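Side-chain contacts in sugar kinase, pfkB family (Thermotoga maritima, PDB 2AJR), which is a pfkB-family carbohydrate kinase of the ribokinase clan that probably transfers phosphate from ATP to a sugar phosphate, possibly as a 1-phosphofructokinase: residues 154-159 and 163-168; 138-143 and 150-155. One frame throughout, in Å; residues are numbered along the deposited sequence.

Interaction 1. Residues 154-159 and 163-168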
ATOM      1  N   GLY A 154       3.500 -12.922 -16.938  1.00 37.46           N
ATOM      2  CA  GLY A 154       2.747 -12.444 -15.802  1.00 35.86           C
ATOM      3  C   GLY A 154       1.257 -12.630 -15.971  1.00 35.17           C
ATOM      4  O   GLY A 154       0.783 -13.123 -16.983  1.00 33.56           O
ATOM      5  N   SER A 155       0.525 -12.168 -14.976  1.00 35.33           N
ATOM      6  CA  SER A 155      -0.901 -12.370 -14.914  1.00 36.13           C
ATOM      7  C   SER A 155      -1.709 -11.518 -15.896  1.00 36.63           C
ATOM      8  O   SER A 155      -1.215 -10.566 -16.480  1.00 35.76           O
ATOM      9  CB  SER A 155      -1.378 -12.061 -13.490  1.00 36.36           C
ATOM     10  OG  SER A 155      -1.115 -10.694 -13.156  1.00 35.83           O
ATOM     11  N   ILE A 156      -2.982 -11.897 -15.996  1.00 39.21           N
ATOM     12  CA  ILE A 156      -4.027 -11.253 -16.780  1.00 40.38           C
ATOM     13  C   ILE A 156      -4.844 -10.445 -15.783  1.00 40.52           C
ATOM     14  O   ILE A 156      -5.062 -10.909 -14.672  1.00 41.60           O
ATOM     15  CB  ILE A 156      -4.960 -12.354 -17.394  1.00 40.57           C
ATOM     16  CG1 ILE A 156      -4.246 -13.111 -18.503  1.00 43.86           C
ATOM     17  CG2 ILE A 156      -6.243 -11.782 -17.947  1.00 46.68           C
ATOM     18  CD1 ILE A 156      -3.254 -12.256 -19.256  1.00 36.57           C
ATOM     19  N   PRO A 157      -5.291  -9.234 -16.155  1.00 39.51           N
ATOM     20  CA  PRO A 157      -6.206  -8.541 -15.260  1.00 39.54           C
ATOM     21  C   PRO A 157      -7.619  -9.102 -15.406  1.00 39.37           C
ATOM     22  O   PRO A 157      -7.917  -9.733 -16.411  1.00 39.44           O
ATOM     23  CB  PRO A 157      -6.144  -7.094 -15.756  1.00 38.90           C
ATOM     24  CG  PRO A 157      -5.882  -7.220 -17.207  1.00 38.98           C
ATOM     25  CD  PRO A 157      -5.000  -8.436 -17.361  1.00 40.21           C
ATOM     26  N   PRO A 158      -8.472  -8.914 -14.388  1.00 40.18           N
ATOM     27  CA  PRO A 158      -9.856  -9.366 -14.440  1.00 39.68           C
ATOM     28  C   PRO A 158     -10.616  -8.821 -15.645  1.00 38.78           C
ATOM     29  O   PRO A 158     -10.403  -7.680 -16.050  1.00 39.48           O
ATOM     30  CB  PRO A 158     -10.477  -8.816 -13.140  1.00 39.35           C
ATOM     31  CG  PRO A 158      -9.379  -8.519 -12.262  1.00 43.41           C
ATOM     32  CD  PRO A 158      -8.139  -8.307 -13.087  1.00 41.26           C
ATOM     33  N   GLY A 159     -11.503  -9.641 -16.194  1.00 38.85           N
ATOM     34  CA  GLY A 159     -12.337  -9.243 -17.323  1.00 41.08           C
ATOM     35  C   GLY A 159     -11.745  -9.615 -18.669  1.00 40.86           C
ATOM     36  O   GLY A 159     -12.399  -9.445 -19.699  1.00 41.90           O
ATOM     37  N   GLY A 163      -7.996 -17.025 -22.840  1.00 40.71           N
ATOM     38  CA  GLY A 163      -7.552 -17.377 -24.188  1.00 39.95           C
ATOM     39  C   GLY A 163      -6.678 -16.349 -24.896  1.00 39.77           C
ATOM     40  O   GLY A 163      -6.024 -16.674 -25.898  1.00 38.87           O
ATOM     41  N   ILE A 164      -6.649 -15.115 -24.388  1.00 38.95           N
ATOM     42  CA  ILE A 164      -5.901 -14.049 -25.040  1.00 39.09           C
ATOM     43  C   ILE A 164      -4.428 -14.412 -25.240  1.00 40.62           C
ATOM     44  O   ILE A 164      -3.873 -14.145 -26.304  1.00 41.44           O
ATOM     45  CB  ILE A 164      -6.012 -12.686 -24.300  1.00 39.49           C
ATOM     46  CG1 ILE A 164      -5.575 -11.559 -25.237  1.00 36.07           C
ATOM     47  CG2 ILE A 164      -5.186 -12.683 -22.986  1.00 39.07           C
ATOM     48  CD1 ILE A 164      -5.565 -10.208 -24.606  1.00 38.96           C
ATOM     49  N   CYS A 165      -3.804 -15.035 -24.243  1.00 41.14           N
ATOM     50  CA  CYS A 165      -2.399 -15.438 -24.363  1.00 44.44           C
ATOM     51  C   CYS A 165      -2.134 -16.366 -25.527  1.00 41.69           C
ATOM     52  O   CYS A 165      -1.065 -16.322 -26.142  1.00 42.98           O
ATOM     53  CB  CYS A 165      -1.939 -16.141 -23.097  1.00 47.23           C
ATOM     54  SG  CYS A 165      -1.984 -15.041 -21.696  1.00 68.35           S
ATOM     55  N   ASN A 166      -3.091 -17.235 -25.809  1.00 38.50           N
ATOM     56  CA  ASN A 166      -2.983 -18.077 -26.969  1.00 36.38           C
ATOM     57  C   ASN A 166      -2.957 -17.186 -28.208  1.00 34.71           C
ATOM     58  O   ASN A 166      -2.100 -17.347 -29.063  1.00 31.51           O
ATOM     59  CB  ASN A 166      -4.143 -19.076 -27.012  1.00 36.59           C
ATOM     60  CG  ASN A 166      -3.970 -20.110 -28.077  1.00 34.22           C
ATOM     61  OD1 ASN A 166      -4.043 -19.813 -29.266  1.00 32.14           O
ATOM     62  ND2 ASN A 166      -3.723 -21.344 -27.661  1.00 38.64           N
ATOM     63  N   GLU A 167      -3.868 -16.219 -28.289  1.00 34.81           N
ATOM     64  CA  GLU A 167      -3.942 -15.383 -29.486  1.00 35.68           C
ATOM     65  C   GLU A 167      -2.638 -14.618 -29.652  1.00 35.08           C
ATOM     66  O   GLU A 167      -2.157 -14.463 -30.762  1.00 35.79           O
ATOM     67  CB  GLU A 167      -5.146 -14.425 -29.457  1.00 35.92           C
ATOM     68  CG  GLU A 167      -5.526 -13.836 -30.824  1.00 36.19           C
ATOM     69  N   LEU A 168      -2.055 -14.174 -28.545  1.00 35.70           N
ATOM     70  CA  LEU A 168      -0.833 -13.369 -28.590  1.00 36.74           C
ATOM     71  C   LEU A 168       0.360 -14.147 -29.112  1.00 36.95           C
ATOM     72  O   LEU A 168       1.171 -13.607 -29.870  1.00 37.11           O
ATOM     73  CB  LEU A 168      -0.491 -12.821 -27.202  1.00 36.38           C
ATOM     74  CG  LEU A 168      -1.472 -11.757 -26.713  1.00 38.85           C
ATOM     75  CD1 LEU A 168      -1.181 -11.390 -25.271  1.00 29.91           C
ATOM     76  CD2 LEU A 168      -1.432 -10.538 -27.621  1.00 29.70           C
TER
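I156 and C165 mark the closest approach of the two backbones, their CA atoms 8.8 Å apart. Residues 154-159 are an irregular run, largely extended from S155 to P158, in the loop after strand 149-153, whereas 163-168 enter helix 164-174, to which the bond from L168 N to I164 O (2.9 Å) belongs. Strand 149-153, this helix and the neighbouring parallel strand 178-182 form a beta-alpha-beta unit of the ribokinase-type fold. That separation keeps the main chains from touching, and side chains must bridge it. I156 does so with one methyl: its CG1 lies anti to the carbonyl carbon (chi1 -71°), and CD1 at the end of that branch reaches the helix. There CD1 comes 3.9 Å from C165 SG and 4.2 Å from I164 CG2, so it faces two successive side chains. C165 turns its sulfur to this meeting by the same choice of first torsion, SG beside its own backbone N.

Neighbours complete the apolar setting: I156 also packs on L19 and L187, C165 on I191, and I164 on V133 of helix 130-144. At the start of the loop, G154 O accepts a hydrogen bond from Q183 NE2.

With 89 Å² buried in all and carbon and sulfur the touching atoms, attraction across this strand-to-helix loop is dispersive and hydrophobic, with little directionality of its own.

Interaction 2. Residues 138-143 and 150-155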
ATOM      1  N   ARG A 138      -5.094  -4.842 -31.513  1.00 34.46           N
ATOM      2  CA  ARG A 138      -4.863  -4.057 -32.706  1.00 34.59           C
ATOM      3  C   ARG A 138      -3.470  -3.399 -32.661  1.00 35.05           C
ATOM      4  O   ARG A 138      -2.756  -3.383 -33.666  1.00 36.40           O
ATOM      5  CB  ARG A 138      -5.988  -3.027 -32.809  1.00 34.95           C
ATOM      6  CG  ARG A 138      -6.375  -2.592 -34.202  1.00 38.08           C
ATOM      7  CD  ARG A 138      -5.472  -1.499 -34.709  1.00 43.64           C
ATOM      8  NE  ARG A 138      -6.243  -0.362 -35.193  1.00 48.78           N
ATOM      9  CZ  ARG A 138      -6.700   0.633 -34.437  1.00 47.78           C
ATOM     10  NH1 ARG A 138      -6.493   0.675 -33.127  1.00 54.72           N
ATOM     11  NH2 ARG A 138      -7.386   1.601 -34.999  1.00 45.86           N
ATOM     12  N   ARG A 139      -3.075  -2.881 -31.501  1.00 34.25           N
ATOM     13  CA  ARG A 139      -1.732  -2.304 -31.326  1.00 33.52           C
ATOM     14  C   ARG A 139      -0.655  -3.365 -31.279  1.00 31.96           C
ATOM     15  O   ARG A 139       0.472  -3.141 -31.731  1.00 30.90           O
ATOM     16  CB  ARG A 139      -1.633  -1.546 -30.017  1.00 32.79           C
ATOM     17  CG  ARG A 139      -2.323  -0.246 -29.987  1.00 36.17           C
ATOM     18  CD  ARG A 139      -1.788   0.566 -28.822  1.00 40.70           C
ATOM     19  NE  ARG A 139      -2.422   1.872 -28.768  1.00 38.33           N
ATOM     20  CZ  ARG A 139      -2.471   2.647 -27.696  1.00 41.34           C
ATOM     21  NH1 ARG A 139      -1.910   2.275 -26.554  1.00 47.69           N
ATOM     22  NH2 ARG A 139      -3.095   3.806 -27.768  1.00 45.28           N
ATOM     23  N   TYR A 140      -0.986  -4.494 -30.662  1.00 31.95           N
ATOM     24  CA  TYR A 140      -0.063  -5.623 -30.574  1.00 32.50           C
ATOM     25  C   TYR A 140       0.358  -6.069 -31.984  1.00 33.22           C
ATOM     26  O   TYR A 140       1.549  -6.204 -32.259  1.00 31.73           O
ATOM     27  CB  TYR A 140      -0.700  -6.781 -29.791  1.00 31.93           C
ATOM     28  CG  TYR A 140       0.164  -8.020 -29.682  1.00 31.09           C
ATOM     29  CD1 TYR A 140       1.240  -8.073 -28.806  1.00 30.88           C
ATOM     30  CD2 TYR A 140      -0.097  -9.142 -30.463  1.00 35.73           C
ATOM     31  CE1 TYR A 140       2.040  -9.219 -28.709  1.00 32.91           C
ATOM     32  CE2 TYR A 140       0.693 -10.286 -30.373  1.00 40.11           C
ATOM     33  CZ  TYR A 140       1.755 -10.324 -29.494  1.00 36.34           C
ATOM     34  OH  TYR A 140       2.521 -11.473 -29.422  1.00 36.51           O
ATOM     35  N   LYS A 141      -0.622  -6.269 -32.864  1.00 34.23           N
ATOM     36  CA  LYS A 141      -0.350  -6.668 -34.256  1.00 37.86           C
ATOM     37  C   LYS A 141       0.587  -5.688 -34.930  1.00 38.68           C
ATOM     38  O   LYS A 141       1.515  -6.085 -35.608  1.00 38.89           O
ATOM     39  CB  LYS A 141      -1.648  -6.781 -35.076  1.00 36.70           C
ATOM     40  CG  LYS A 141      -2.509  -7.965 -34.679  1.00 38.57           C
ATOM     41  CD  LYS A 141      -3.936  -7.865 -35.211  1.00 41.45           C
ATOM     42  CE  LYS A 141      -4.835  -8.970 -34.627  1.00 46.34           C
ATOM     43  NZ  LYS A 141      -6.284  -8.597 -34.643  1.00 50.52           N
HETATM   44  N   MSE A 142       0.352  -4.403 -34.724  1.00 40.90           N
HETATM   45  CA  MSE A 142       1.149  -3.404 -35.395  1.00 44.82           C
HETATM   46  C   MSE A 142       2.593  -3.461 -34.936  1.00 43.01           C
HETATM   47  O   MSE A 142       3.502  -3.428 -35.750  1.00 45.76           O
HETATM   48  CB  MSE A 142       0.538  -2.024 -35.209  1.00 43.41           C
HETATM   49  CG  MSE A 142      -0.753  -1.885 -36.005  1.00 46.02           C
HETATM   50 SE   MSE A 142      -1.808  -0.248 -35.685  1.00 57.16          SE
HETATM   51  CE  MSE A 142      -3.135  -0.496 -37.161  1.00 40.47           C
ATOM     52  N   THR A 143       2.810  -3.610 -33.643  1.00 41.32           N
ATOM     53  CA  THR A 143       4.156  -3.615 -33.110  1.00 40.49           C
ATOM     54  C   THR A 143       4.993  -4.837 -33.554  1.00 41.12           C
ATOM     55  O   THR A 143       6.224  -4.767 -33.605  1.00 40.36           O
ATOM     56  CB  THR A 143       4.090  -3.542 -31.591  1.00 41.31           C
ATOM     57  OG1 THR A 143       3.149  -2.524 -31.214  1.00 38.45           O
ATOM     58  CG2 THR A 143       5.454  -3.228 -31.005  1.00 41.26           C
ATOM     59  N   VAL A 150       9.354 -11.376 -28.889  1.00 35.34           N
ATOM     60  CA  VAL A 150       8.343 -10.902 -27.943  1.00 33.52           C
ATOM     61  C   VAL A 150       8.390 -11.691 -26.631  1.00 32.13           C
ATOM     62  O   VAL A 150       8.673 -12.895 -26.628  1.00 30.38           O
ATOM     63  CB  VAL A 150       6.918 -11.016 -28.551  1.00 34.04           C
ATOM     64  CG1 VAL A 150       6.505 -12.481 -28.697  1.00 35.50           C
ATOM     65  CG2 VAL A 150       5.900 -10.266 -27.713  1.00 34.67           C
ATOM     66  N   VAL A 151       8.108 -10.993 -25.526  1.00 31.32           N
ATOM     67  CA  VAL A 151       8.044 -11.591 -24.200  1.00 31.34           C
ATOM     68  C   VAL A 151       6.674 -11.354 -23.622  1.00 32.43           C
ATOM     69  O   VAL A 151       6.275 -10.202 -23.449  1.00 32.96           O
ATOM     70  CB  VAL A 151       9.041 -10.957 -23.235  1.00 32.00           C
ATOM     71  CG1 VAL A 151       8.880 -11.570 -21.839  1.00 26.12           C
ATOM     72  CG2 VAL A 151      10.460 -11.096 -23.774  1.00 30.18           C
ATOM     73  N   ILE A 152       5.958 -12.439 -23.335  1.00 33.28           N
ATOM     74  CA  ILE A 152       4.622 -12.367 -22.768  1.00 34.17           C
ATOM     75  C   ILE A 152       4.680 -13.015 -21.401  1.00 36.24           C
ATOM     76  O   ILE A 152       4.818 -14.227 -21.301  1.00 37.03           O
ATOM     77  CB  ILE A 152       3.594 -13.133 -23.605  1.00 34.00           C
ATOM     78  CG1 ILE A 152       3.491 -12.542 -25.009  1.00 32.86           C
ATOM     79  CG2 ILE A 152       2.242 -13.080 -22.915  1.00 30.87           C
ATOM     80  CD1 ILE A 152       3.297 -13.582 -26.089  1.00 36.52           C
ATOM     81  N   SER A 153       4.588 -12.222 -20.339  1.00 38.20           N
ATOM     82  CA  SER A 153       4.704 -12.799 -19.010  1.00 40.31           C
ATOM     83  C   SER A 153       3.808 -12.144 -17.973  1.00 39.84           C
ATOM     84  O   SER A 153       3.380 -10.999 -18.125  1.00 40.70           O
ATOM     85  CB  SER A 153       6.166 -12.811 -18.558  1.00 40.26           C
ATOM     86  OG  SER A 153       6.668 -11.505 -18.476  1.00 51.02           O
ATOM     87  N   GLY A 154       3.500 -12.922 -16.938  1.00 37.46           N
ATOM     88  CA  GLY A 154       2.747 -12.444 -15.802  1.00 35.86           C
ATOM     89  C   GLY A 154       1.257 -12.630 -15.971  1.00 35.17           C
ATOM     90  O   GLY A 154       0.783 -13.123 -16.983  1.00 33.56           O
ATOM     91  N   SER A 155       0.525 -12.168 -14.976  1.00 35.33           N
ATOM     92  CA  SER A 155      -0.901 -12.370 -14.914  1.00 36.13           C
ATOM     93  C   SER A 155      -1.709 -11.518 -15.896  1.00 36.63           C
ATOM     94  O   SER A 155      -1.215 -10.566 -16.480  1.00 35.76           O
ATOM     95  CB  SER A 155      -1.378 -12.061 -13.490  1.00 36.36           C
ATOM     96  OG  SER A 155      -1.115 -10.694 -13.156  1.00 35.83           O
TER
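V150 and I152 both direct their side chains at Y140, where helix 130-144 lies against the parallel part of the central sheet in this ribokinase-type alpha/beta fold. Strand 149-153 runs there between strands 14-18 and 178-182, and the evidence for its placing is in the backbone bonds: V151 pairs with L15 and V17, while V150 pairs with F178 and F180, and I152 with F180.

V150 comes first and makes the broader contact. Its CG2 stands anti to the backbone N, which sets that methyl at the edge of the Y140 ring, near the ring plane, 4.1 Å from CE1. The same CG2 lies 4.0 Å from Y140 OH, and CG1 is only slightly farther from that oxygen. Between the two contacting residues, V151 has its side chain pointing elsewhere, as the alternation of a strand requires. I152 then returns to the helix side and offers just its CD1, 4.0 Å from Y140 OH. Y140 crosses both aliphatic chains at about a right angle, and its CG, anti to the backbone N (chi1 178°), carries the ring out from the helix toward the strand.

The phenol oxygen thus sits among methyl groups, but its polarity is met by L168 O, to which it hydrogen-bonds on helix 164-174. L171 and A172 of that helix and L15 and V17 of strand 14-18 also touch the Y140 side chain.

On the helix itself, R139 O is gripped twice by T143: OG1 donates to it over 2.8 Å, tilted 31° from the carbonyl plane, while T143 N approaches from the opposite face.

Followed from the N terminus, helix 130-144 turns into strand 149-153, and interaction 2 closes that connection with six residues between its segments. The chain then leaves the strand through G154 and S155, and interaction 1 closes the next loop, only three residues separating 154-159 from 163-168. The two loops therefore follow in series, overlapping only in the shared G154 and S155, and neither is nested in the other; their centres are about 10 Å apart. In space they meet at L168: its CB packs 4.0 Å from I152 CD1. Helix 130-144, strand 149-153 and helix 164-174, an alpha-beta-alpha succession, are thus joined into one largely buried cluster beside the central sheet.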